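Local coordinates for protein beta-1,4-galactanase (Humicola insolens, PDB 1HJQ) that hydrolyses the beta-1,4-galactosidic linkages of type I arabinogalactans as a family 53 glycoside hydrolase with a TIM-barrel fold, at residues A[61-66]-A[117-122]; A[2-7]-A[41-46]. All blocks are in the same frame, centred on the assembly; numbering follows the deposited sequence.

Both contacts belong to the eightfold beta/alpha barrel of this enzyme. Interaction 2 comes first along the chain. It joins strands 4-8 and 43-48, neighbours in the closed parallel sheet. Interaction 1 follows, on the outer layer, where helix 59-71 packs against helix 102-123. The centres of the two contacts lie about 17 Å apart. Strand 43-48 and helix 59-71 follow each other in the chain. They also touch: Gln-46 NE2 of the strand lies 3.1 Å from Asn-62 O of the helix, a probable hydrogen bond. Together they span one sector of the barrel, from the strands near the assigned catalytic residues outward to the helices.

Interaction 1 (A[61-66]-A[117-122]); sequences YNIQLA and MNRFAD
Ile-63 and Phe-120 are the facing pair, with CA atoms 6.9 Å apart, where segments 61-66 and 117-122 cross at 39° with their axes 10.8 Å apart at closest. Both segments lie within helices and run in roughly the same direction. The Phe-120 ring reaches across the gap. Its CG is anti to the carbonyl carbon (chi1 -74°), which carries the ring towards helix 59-71. Ile-63 CG1 sits over one ring face, offset toward the rim, 4.2 Å from Phe-120 CE2. Ala-66 CB meets the ring at its edge and in its plane, 3.7 Å from Phe-120 CE2. Asn-62 adds its CB, 4.2 Å from Phe-120 CZ. The Asn-62 amide turns away, and its ND2 hydrogen-bonds to Asn-58 O and Arg-47 O. The placement of Ile-63 CD1 over one face of the Arg-119 guanidinium is doubtful, because CD1 is modelled too close to the Arg-119 chain. The charged end of Arg-119 makes a salt bridge to Asp-60. Leu-76 and Ile-78 of strand 75-80 also touch Phe-120. The joint between these two barrel helices is therefore mainly apolar, with polar groups bonded beyond it.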
ATOM      1  N   TYR A  61       4.799 -14.174  -9.763  1.00 21.18           N
ATOM      2  CA  TYR A  61       5.588 -13.790  -8.603  1.00 20.08           C
ATOM      3  C   TYR A  61       4.698 -13.540  -7.393  1.00 20.14           C
ATOM      4  O   TYR A  61       5.003 -13.984  -6.287  1.00 20.29           O
ATOM      5  CB  TYR A  61       6.399 -12.520  -8.918  1.00 20.66           C
ATOM      6  CG  TYR A  61       7.227 -11.988  -7.762  1.00 20.09           C
ATOM      7  CD1 TYR A  61       6.629 -11.325  -6.688  1.00 20.01           C
ATOM      8  CD2 TYR A  61       8.605 -12.176  -7.727  1.00 20.07           C
ATOM      9  CE1 TYR A  61       7.383 -10.870  -5.609  1.00 20.49           C
ATOM     10  CE2 TYR A  61       9.368 -11.725  -6.653  1.00 21.02           C
ATOM     11  CZ  TYR A  61       8.752 -11.075  -5.596  1.00 21.34           C
ATOM     12  OH  TYR A  61       9.510 -10.647  -4.524  1.00 21.89           O
ATOM     13  N   ASN A  62       3.594 -12.832  -7.600  1.00 19.89           N
ATOM     14  CA  ASN A  62       2.698 -12.527  -6.495  1.00 20.66           C
ATOM     15  C   ASN A  62       1.889 -13.718  -6.026  1.00 20.64           C
ATOM     16  O   ASN A  62       1.429 -13.744  -4.884  1.00 21.35           O
ATOM     17  CB  ASN A  62       1.776 -11.367  -6.867  1.00 21.33           C
ATOM     18  CG  ASN A  62       2.466 -10.025  -6.747  1.00 21.97           C
ATOM     19  OD1 ASN A  62       2.698  -9.532  -5.640  1.00 22.83           O
ATOM     20  ND2 ASN A  62       2.819  -9.433  -7.882  1.00 21.26           N
ATOM     21  N   ILE A  63       1.713 -14.707  -6.893  1.00 20.51           N
ATOM     22  CA  ILE A  63       0.968 -15.893  -6.506  1.00 21.15           C
ATOM     23  C   ILE A  63       1.799 -16.762  -5.574  1.00 22.04           C
ATOM     24  O   ILE A  63       1.269 -17.365  -4.645  1.00 21.48           O
ATOM     25  CB  ILE A  63       0.539 -16.707  -7.729  1.00 21.00           C
ATOM     26  CG1 ILE A  63      -0.617 -15.980  -8.414  1.00 21.56           C
ATOM     27  CG2 ILE A  63       0.150 -18.123  -7.315  1.00 20.30           C
ATOM     28  CD1 ILE A  63      -1.274 -16.765  -9.505  1.00 24.73           C
ATOM     29  N   GLN A  64       3.106 -16.821  -5.814  1.00 23.61           N
ATOM     30  CA  GLN A  64       3.984 -17.610  -4.955  1.00 24.17           C
ATOM     31  C   GLN A  64       3.978 -16.967  -3.570  1.00 23.80           C
ATOM     32  O   GLN A  64       3.944 -17.662  -2.551  1.00 24.13           O
ATOM     33  CB  GLN A  64       5.408 -17.638  -5.516  1.00 25.51           C
ATOM     34  CG  GLN A  64       6.085 -18.999  -5.390  1.00 28.11           C
ATOM     35  CD  GLN A  64       7.480 -19.018  -5.994  1.00 30.87           C
ATOM     36  OE1 GLN A  64       7.674 -18.636  -7.156  1.00 32.28           O
ATOM     37  NE2 GLN A  64       8.461 -19.466  -5.211  1.00 30.49           N
ATOM     38  N   LEU A  65       3.990 -15.636  -3.540  1.00 22.79           N
ATOM     39  CA  LEU A  65       3.971 -14.898  -2.281  1.00 22.69           C
ATOM     40  C   LEU A  65       2.673 -15.103  -1.522  1.00 22.37           C
ATOM     41  O   LEU A  65       2.676 -15.407  -0.330  1.00 21.16           O
ATOM     42  CB  LEU A  65       4.162 -13.404  -2.531  1.00 22.67           C
ATOM     43  CG  LEU A  65       5.603 -12.949  -2.733  1.00 22.91           C
ATOM     44  CD1 LEU A  65       5.669 -11.429  -2.828  1.00 22.61           C
ATOM     45  CD2 LEU A  65       6.421 -13.438  -1.562  1.00 23.21           C
ATOM     46  N   ALA A  66       1.561 -14.923  -2.221  1.00 22.77           N
ATOM     47  CA  ALA A  66       0.248 -15.088  -1.614  1.00 23.60           C
ATOM     48  C   ALA A  66       0.141 -16.454  -0.950  1.00 23.80           C
ATOM     49  O   ALA A  66      -0.153 -16.561   0.240  1.00 24.61           O
ATOM     50  CB  ALA A  66      -0.831 -14.930  -2.671  1.00 22.56           C
ATOM     51  N   MET A 117      -7.337 -11.153 -11.007  1.00 19.75           N
ATOM     52  CA  MET A 117      -8.065 -11.590  -9.827  1.00 20.66           C
ATOM     53  C   MET A 117      -8.459 -13.057  -9.957  1.00 21.58           C
ATOM     54  O   MET A 117      -8.360 -13.826  -8.998  1.00 20.75           O
ATOM     55  CB  MET A 117      -9.297 -10.716  -9.620  1.00 20.14           C
ATOM     56  CG  MET A 117      -8.968  -9.280  -9.221  1.00 19.85           C
ATOM     57  SD  MET A 117      -8.360  -9.103  -7.517  1.00 21.45           S
ATOM     58  CE  MET A 117      -6.606  -9.431  -7.738  1.00 21.69           C
ATOM     59  N   ASN A 118      -8.893 -13.453 -11.149  1.00 23.06           N
ATOM     60  CA  ASN A 118      -9.282 -14.840 -11.371  1.00 24.44           C
ATOM     61  C   ASN A 118      -8.074 -15.749 -11.206  1.00 25.01           C
ATOM     62  O   ASN A 118      -8.203 -16.938 -10.918  1.00 25.54           O
ATOM     63  CB  ASN A 118      -9.889 -15.020 -12.764  1.00 23.88           C
ATOM     64  CG  ASN A 118     -11.350 -14.632 -12.813  1.00 25.13           C
ATOM     65  OD1 ASN A 118     -12.110 -14.937 -11.897  1.00 25.27           O
ATOM     66  ND2 ASN A 118     -11.757 -13.968 -13.890  1.00 26.60           N
ATOM     67  N   ARG A 119      -6.892 -15.179 -11.380  1.00 25.93           N
ATOM     68  CA  ARG A 119      -5.667 -15.944 -11.241  1.00 26.86           C
ATOM     69  C   ARG A 119      -5.545 -16.417  -9.790  1.00 26.95           C
ATOM     70  O   ARG A 119      -5.159 -17.558  -9.525  1.00 27.06           O
ATOM     71  CB  ARG A 119      -4.479 -15.074 -11.625  1.00 28.14           C
ATOM     72  CG  ARG A 119      -3.212 -15.843 -11.834  1.00 31.75           C
ATOM     73  CD  ARG A 119      -3.295 -16.756 -13.040  1.00 33.08           C
ATOM     74  NE  ARG A 119      -2.096 -17.583 -13.114  1.00 36.09           N
ATOM     75  CZ  ARG A 119      -0.888 -17.133 -13.446  1.00 36.68           C
ATOM     76  NH1 ARG A 119      -0.706 -15.856 -13.753  1.00 36.57           N
ATOM     77  NH2 ARG A 119       0.147 -17.964 -13.440  1.00 38.21           N
ATOM     78  N   PHE A 120      -5.885 -15.537  -8.852  1.00 26.86           N
ATOM     79  CA  PHE A 120      -5.838 -15.887  -7.438  1.00 26.80           C
ATOM     80  C   PHE A 120      -6.996 -16.821  -7.090  1.00 27.24           C
ATOM     81  O   PHE A 120      -6.820 -17.799  -6.365  1.00 27.67           O
ATOM     82  CB  PHE A 120      -5.915 -14.632  -6.563  1.00 25.60           C
ATOM     83  CG  PHE A 120      -4.651 -13.832  -6.545  1.00 24.71           C
ATOM     84  CD1 PHE A 120      -4.472 -12.765  -7.417  1.00 24.94           C
ATOM     85  CD2 PHE A 120      -3.624 -14.164  -5.672  1.00 24.38           C
ATOM     86  CE1 PHE A 120      -3.284 -12.041  -7.423  1.00 24.03           C
ATOM     87  CE2 PHE A 120      -2.431 -13.447  -5.670  1.00 24.20           C
ATOM     88  CZ  PHE A 120      -2.261 -12.386  -6.546  1.00 24.38           C
ATOM     89  N   ALA A 121      -8.177 -16.514  -7.616  1.00 27.29           N
ATOM     90  CA  ALA A 121      -9.363 -17.323  -7.371  1.00 27.69           C
ATOM     91  C   ALA A 121      -9.122 -18.768  -7.790  1.00 28.23           C
ATOM     92  O   ALA A 121      -9.358 -19.699  -7.018  1.00 28.66           O
ATOM     93  CB  ALA A 121     -10.541 -16.755  -8.137  1.00 28.07           C
ATOM     94  N   ASP A 122      -8.652 -18.950  -9.021  1.00 27.78           N
ATOM     95  CA  ASP A 122      -8.384 -20.281  -9.543  1.00 27.10           C
ATOM     96  C   ASP A 122      -7.280 -20.977  -8.755  1.00 27.02           C
ATOM     97  O   ASP A 122      -7.246 -22.206  -8.671  1.00 27.84           O
ATOM     98  CB  ASP A 122      -7.983 -20.208 -11.021  1.00 26.56           C
ATOM     99  CG  ASP A 122      -9.082 -19.630 -11.896  1.00 26.27           C
ATOM    100  OD1 ASP A 122     -10.260 -19.612 -11.458  1.00 25.46           O
ATOM    101  OD2 ASP A 122      -8.764 -19.206 -13.028  1.00 25.04           O
TER

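Interaction 2 (A[2-7]-A[41-46]); sequences LQYKGV and VNMVRQ
Lys-5 and Asn-42 form the main polar link between segments 2-7 and 41-46. The backbone N of Asn-42 donates to Lys-5 O at 2.8 Å. The Asn-42 side chain returns the bond: its OD1 accepts from Lys-5 N at 2.9 Å, with the donor tilted from the carbonyl plane. At the other end of the amide, ND2 donates to Gln-3 O at 3.0 Å, tilted from the amide plane. With chi1 at 63°, CG lies between the backbone N and the carbonyl carbon, and the amide can reach both backbone groups. Replacing Asn-42 by an alanine removes the amide and would probably leave Lys-5 N and Gln-3 O without these partners.

Farther along, two more backbone bonds join the strands in parallel fashion. Arg-45 N donates to Val-7 O at 2.8 Å, and Val-7 N makes a weak bond to Met-43 O. Val-7 and Val-44 pair with their side chains on the same face of the sheet.

Apolar contacts fill in beside these bonds. Met-43 runs alongside Tyr-4, with CE 3.7 Å from Tyr-4 CD1. Its SD lies 4.9 Å from the ring centroid, an oblique Met-aromatic contact. Val-41 CG1 packs on Gly-6 CA, and Val-41 CG2 lies 4.2 Å from Val-7 CG1.

The extended Arg-45 side chain leads away from this pairing to salt bridges with Asp-8 and Glu-245, assigned as the nucleophile. Arg-45 thus links the Val-7 end of the pairing to the active site. Strand 290-296 hydrogen-bonds to Tyr-4 and Gly-6, closing the barrel next to strand 4-8. Strand 75-80 flanks strand 43-48, and Leu-2 rests on helix 270-286.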
ATOM      1  N   LEU A   2      -6.856  -1.856  15.427  1.00 25.04           N
ATOM      2  CA  LEU A   2      -6.940  -2.079  13.990  1.00 23.05           C
ATOM      3  C   LEU A   2      -7.350  -3.468  13.532  1.00 23.42           C
ATOM      4  O   LEU A   2      -6.922  -4.486  14.083  1.00 23.99           O
ATOM      5  CB  LEU A   2      -5.608  -1.721  13.343  1.00 21.95           C
ATOM      6  CG  LEU A   2      -5.085  -0.317  13.655  1.00 21.21           C
ATOM      7  CD1 LEU A   2      -3.645  -0.191  13.198  1.00 20.67           C
ATOM      8  CD2 LEU A   2      -5.971   0.712  12.980  1.00 20.94           C
ATOM      9  N   GLN A   3      -8.177  -3.494  12.494  1.00 22.40           N
ATOM     10  CA  GLN A   3      -8.641  -4.740  11.916  1.00 20.95           C
ATOM     11  C   GLN A   3      -7.531  -5.275  11.025  1.00 20.67           C
ATOM     12  O   GLN A   3      -7.216  -6.465  11.039  1.00 21.03           O
ATOM     13  CB  GLN A   3      -9.884  -4.492  11.071  1.00 19.69           C
ATOM     14  CG  GLN A   3     -10.557  -5.757  10.603  1.00 20.03           C
ATOM     15  CD  GLN A   3     -11.688  -5.486   9.641  1.00 20.62           C
ATOM     16  OE1 GLN A   3     -12.413  -4.497   9.776  1.00 22.16           O
ATOM     17  NE2 GLN A   3     -11.859  -6.371   8.672  1.00 19.60           N
ATOM     18  N   TYR A   4      -6.944  -4.377  10.242  1.00 20.39           N
ATOM     19  CA  TYR A   4      -5.876  -4.739   9.324  1.00 20.21           C
ATOM     20  C   TYR A   4      -4.552  -4.152   9.801  1.00 20.46           C
ATOM     21  O   TYR A   4      -4.379  -2.933   9.852  1.00 20.26           O
ATOM     22  CB  TYR A   4      -6.189  -4.209   7.926  1.00 19.85           C
ATOM     23  CG  TYR A   4      -7.538  -4.621   7.381  1.00 20.08           C
ATOM     24  CD1 TYR A   4      -7.840  -5.960   7.137  1.00 20.39           C
ATOM     25  CD2 TYR A   4      -8.496  -3.665   7.056  1.00 20.19           C
ATOM     26  CE1 TYR A   4      -9.057  -6.335   6.574  1.00 19.28           C
ATOM     27  CE2 TYR A   4      -9.715  -4.029   6.492  1.00 20.31           C
ATOM     28  CZ  TYR A   4      -9.988  -5.366   6.251  1.00 20.27           C
ATOM     29  OH  TYR A   4     -11.185  -5.721   5.659  1.00 19.80           O
ATOM     30  N   LYS A   5      -3.622  -5.017  10.175  1.00 20.02           N
ATOM     31  CA  LYS A   5      -2.325  -4.548  10.619  1.00 20.72           C
ATOM     32  C   LYS A   5      -1.254  -5.429  10.010  1.00 19.98           C
ATOM     33  O   LYS A   5      -1.150  -6.615  10.325  1.00 21.23           O
ATOM     34  CB  LYS A   5      -2.237  -4.551  12.149  1.00 22.17           C
ATOM     35  CG  LYS A   5      -2.624  -5.849  12.819  1.00 24.03           C
ATOM     36  CD  LYS A   5      -2.587  -5.677  14.332  1.00 25.99           C
ATOM     37  CE  LYS A   5      -3.054  -6.933  15.061  1.00 26.57           C
ATOM     38  NZ  LYS A   5      -2.934  -6.753  16.539  1.00 28.24           N
ATOM     39  N   GLY A   6      -0.467  -4.848   9.116  1.00 18.43           N
ATOM     40  CA  GLY A   6       0.569  -5.622   8.472  1.00 17.30           C
ATOM     41  C   GLY A   6       1.639  -4.804   7.784  1.00 16.64           C
ATOM     42  O   GLY A   6       1.812  -3.609   8.047  1.00 16.38           O
ATOM     43  N   VAL A   7       2.361  -5.463   6.887  1.00 15.62           N
ATOM     44  CA  VAL A   7       3.433  -4.820   6.163  1.00 15.31           C
ATOM     45  C   VAL A   7       3.360  -5.146   4.683  1.00 14.84           C
ATOM     46  O   VAL A   7       2.647  -6.058   4.269  1.00 14.14           O
ATOM     47  CB  VAL A   7       4.807  -5.307   6.668  1.00 16.01           C
ATOM     48  CG1 VAL A   7       4.897  -5.168   8.184  1.00 16.44           C
ATOM     49  CG2 VAL A   7       5.031  -6.751   6.244  1.00 15.36           C
ATOM     50  N   VAL A  41       1.602  -9.378  12.882  1.00 16.17           N
ATOM     51  CA  VAL A  41       1.111  -8.998  11.562  1.00 15.90           C
ATOM     52  C   VAL A  41      -0.005  -9.952  11.162  1.00 15.18           C
ATOM     53  O   VAL A  41       0.117 -11.154  11.366  1.00 15.23           O
ATOM     54  CB  VAL A  41       2.240  -9.078  10.505  1.00 16.66           C
ATOM     55  CG1 VAL A  41       1.668  -8.859   9.098  1.00 15.63           C
ATOM     56  CG2 VAL A  41       3.314  -8.038  10.816  1.00 16.17           C
ATOM     57  N   ASN A  42      -1.097  -9.426  10.610  1.00 15.09           N
ATOM     58  CA  ASN A  42      -2.204 -10.294  10.184  1.00 15.00           C
ATOM     59  C   ASN A  42      -2.538 -10.125   8.706  1.00 14.52           C
ATOM     60  O   ASN A  42      -3.548 -10.637   8.227  1.00 14.79           O
ATOM     61  CB  ASN A  42      -3.476 -10.061  11.030  1.00 13.98           C
ATOM     62  CG  ASN A  42      -4.049  -8.650  10.889  1.00 16.18           C
ATOM     63  OD1 ASN A  42      -3.635  -7.870  10.028  1.00 15.78           O
ATOM     64  ND2 ASN A  42      -5.024  -8.323  11.740  1.00 14.61           N
ATOM     65  N   MET A  43      -1.679  -9.410   7.985  1.00 13.98           N
ATOM     66  CA  MET A  43      -1.901  -9.178   6.562  1.00 13.32           C
ATOM     67  C   MET A  43      -0.682  -8.592   5.869  1.00 11.89           C
ATOM     68  O   MET A  43       0.032  -7.774   6.435  1.00 10.87           O
ATOM     69  CB  MET A  43      -3.094  -8.238   6.354  1.00 13.43           C
ATOM     70  CG  MET A  43      -3.367  -7.904   4.890  1.00 14.05           C
ATOM     71  SD  MET A  43      -4.940  -7.049   4.641  1.00 16.28           S
ATOM     72  CE  MET A  43      -6.104  -8.387   5.003  1.00 15.75           C
ATOM     73  N   VAL A  44      -0.446  -9.026   4.639  1.00 11.29           N
ATOM     74  CA  VAL A  44       0.673  -8.510   3.873  1.00 11.36           C
ATOM     75  C   VAL A  44       0.152  -7.783   2.635  1.00 11.78           C
ATOM     76  O   VAL A  44      -0.889  -8.140   2.077  1.00 10.50           O
ATOM     77  CB  VAL A  44       1.640  -9.638   3.439  1.00 11.05           C
ATOM     78  CG1 VAL A  44       2.348 -10.203   4.653  1.00 11.86           C
ATOM     79  CG2 VAL A  44       0.883 -10.738   2.717  1.00 11.25           C
ATOM     80  N   ARG A  45       0.874  -6.743   2.232  1.00 12.41           N
ATOM     81  CA  ARG A  45       0.526  -5.956   1.057  1.00 13.66           C
ATOM     82  C   ARG A  45       1.531  -6.347  -0.018  1.00 14.11           C
ATOM     83  O   ARG A  45       2.728  -6.415   0.247  1.00 14.55           O
ATOM     84  CB  ARG A  45       0.639  -4.468   1.393  1.00 14.90           C
ATOM     85  CG  ARG A  45       0.338  -3.497   0.260  1.00 16.48           C
ATOM     86  CD  ARG A  45       0.391  -2.080   0.802  1.00 17.86           C
ATOM     87  NE  ARG A  45       0.161  -1.051  -0.205  1.00 18.76           N
ATOM     88  CZ  ARG A  45       1.121  -0.371  -0.823  1.00 18.71           C
ATOM     89  NH1 ARG A  45       2.397  -0.605  -0.549  1.00 18.79           N
ATOM     90  NH2 ARG A  45       0.803   0.556  -1.711  1.00 19.44           N
ATOM     91  N   GLN A  46       1.052  -6.630  -1.224  1.00 14.67           N
ATOM     92  CA  GLN A  46       1.946  -7.024  -2.309  1.00 15.43           C
ATOM     93  C   GLN A  46       1.691  -6.184  -3.556  1.00 15.16           C
ATOM     94  O   GLN A  46       0.554  -6.048  -4.000  1.00 16.01           O
ATOM     95  CB  GLN A  46       1.758  -8.515  -2.636  1.00 16.09           C
ATOM     96  CG  GLN A  46       2.022  -9.477  -1.458  1.00 17.83           C
ATOM     97  CD  GLN A  46       1.937 -10.945  -1.867  1.00 18.91           C
ATOM     98  OE1 GLN A  46       2.139 -11.842  -1.053  1.00 18.16           O
ATOM     99  NE2 GLN A  46       1.634 -11.190  -3.139  1.00 20.29           N
TER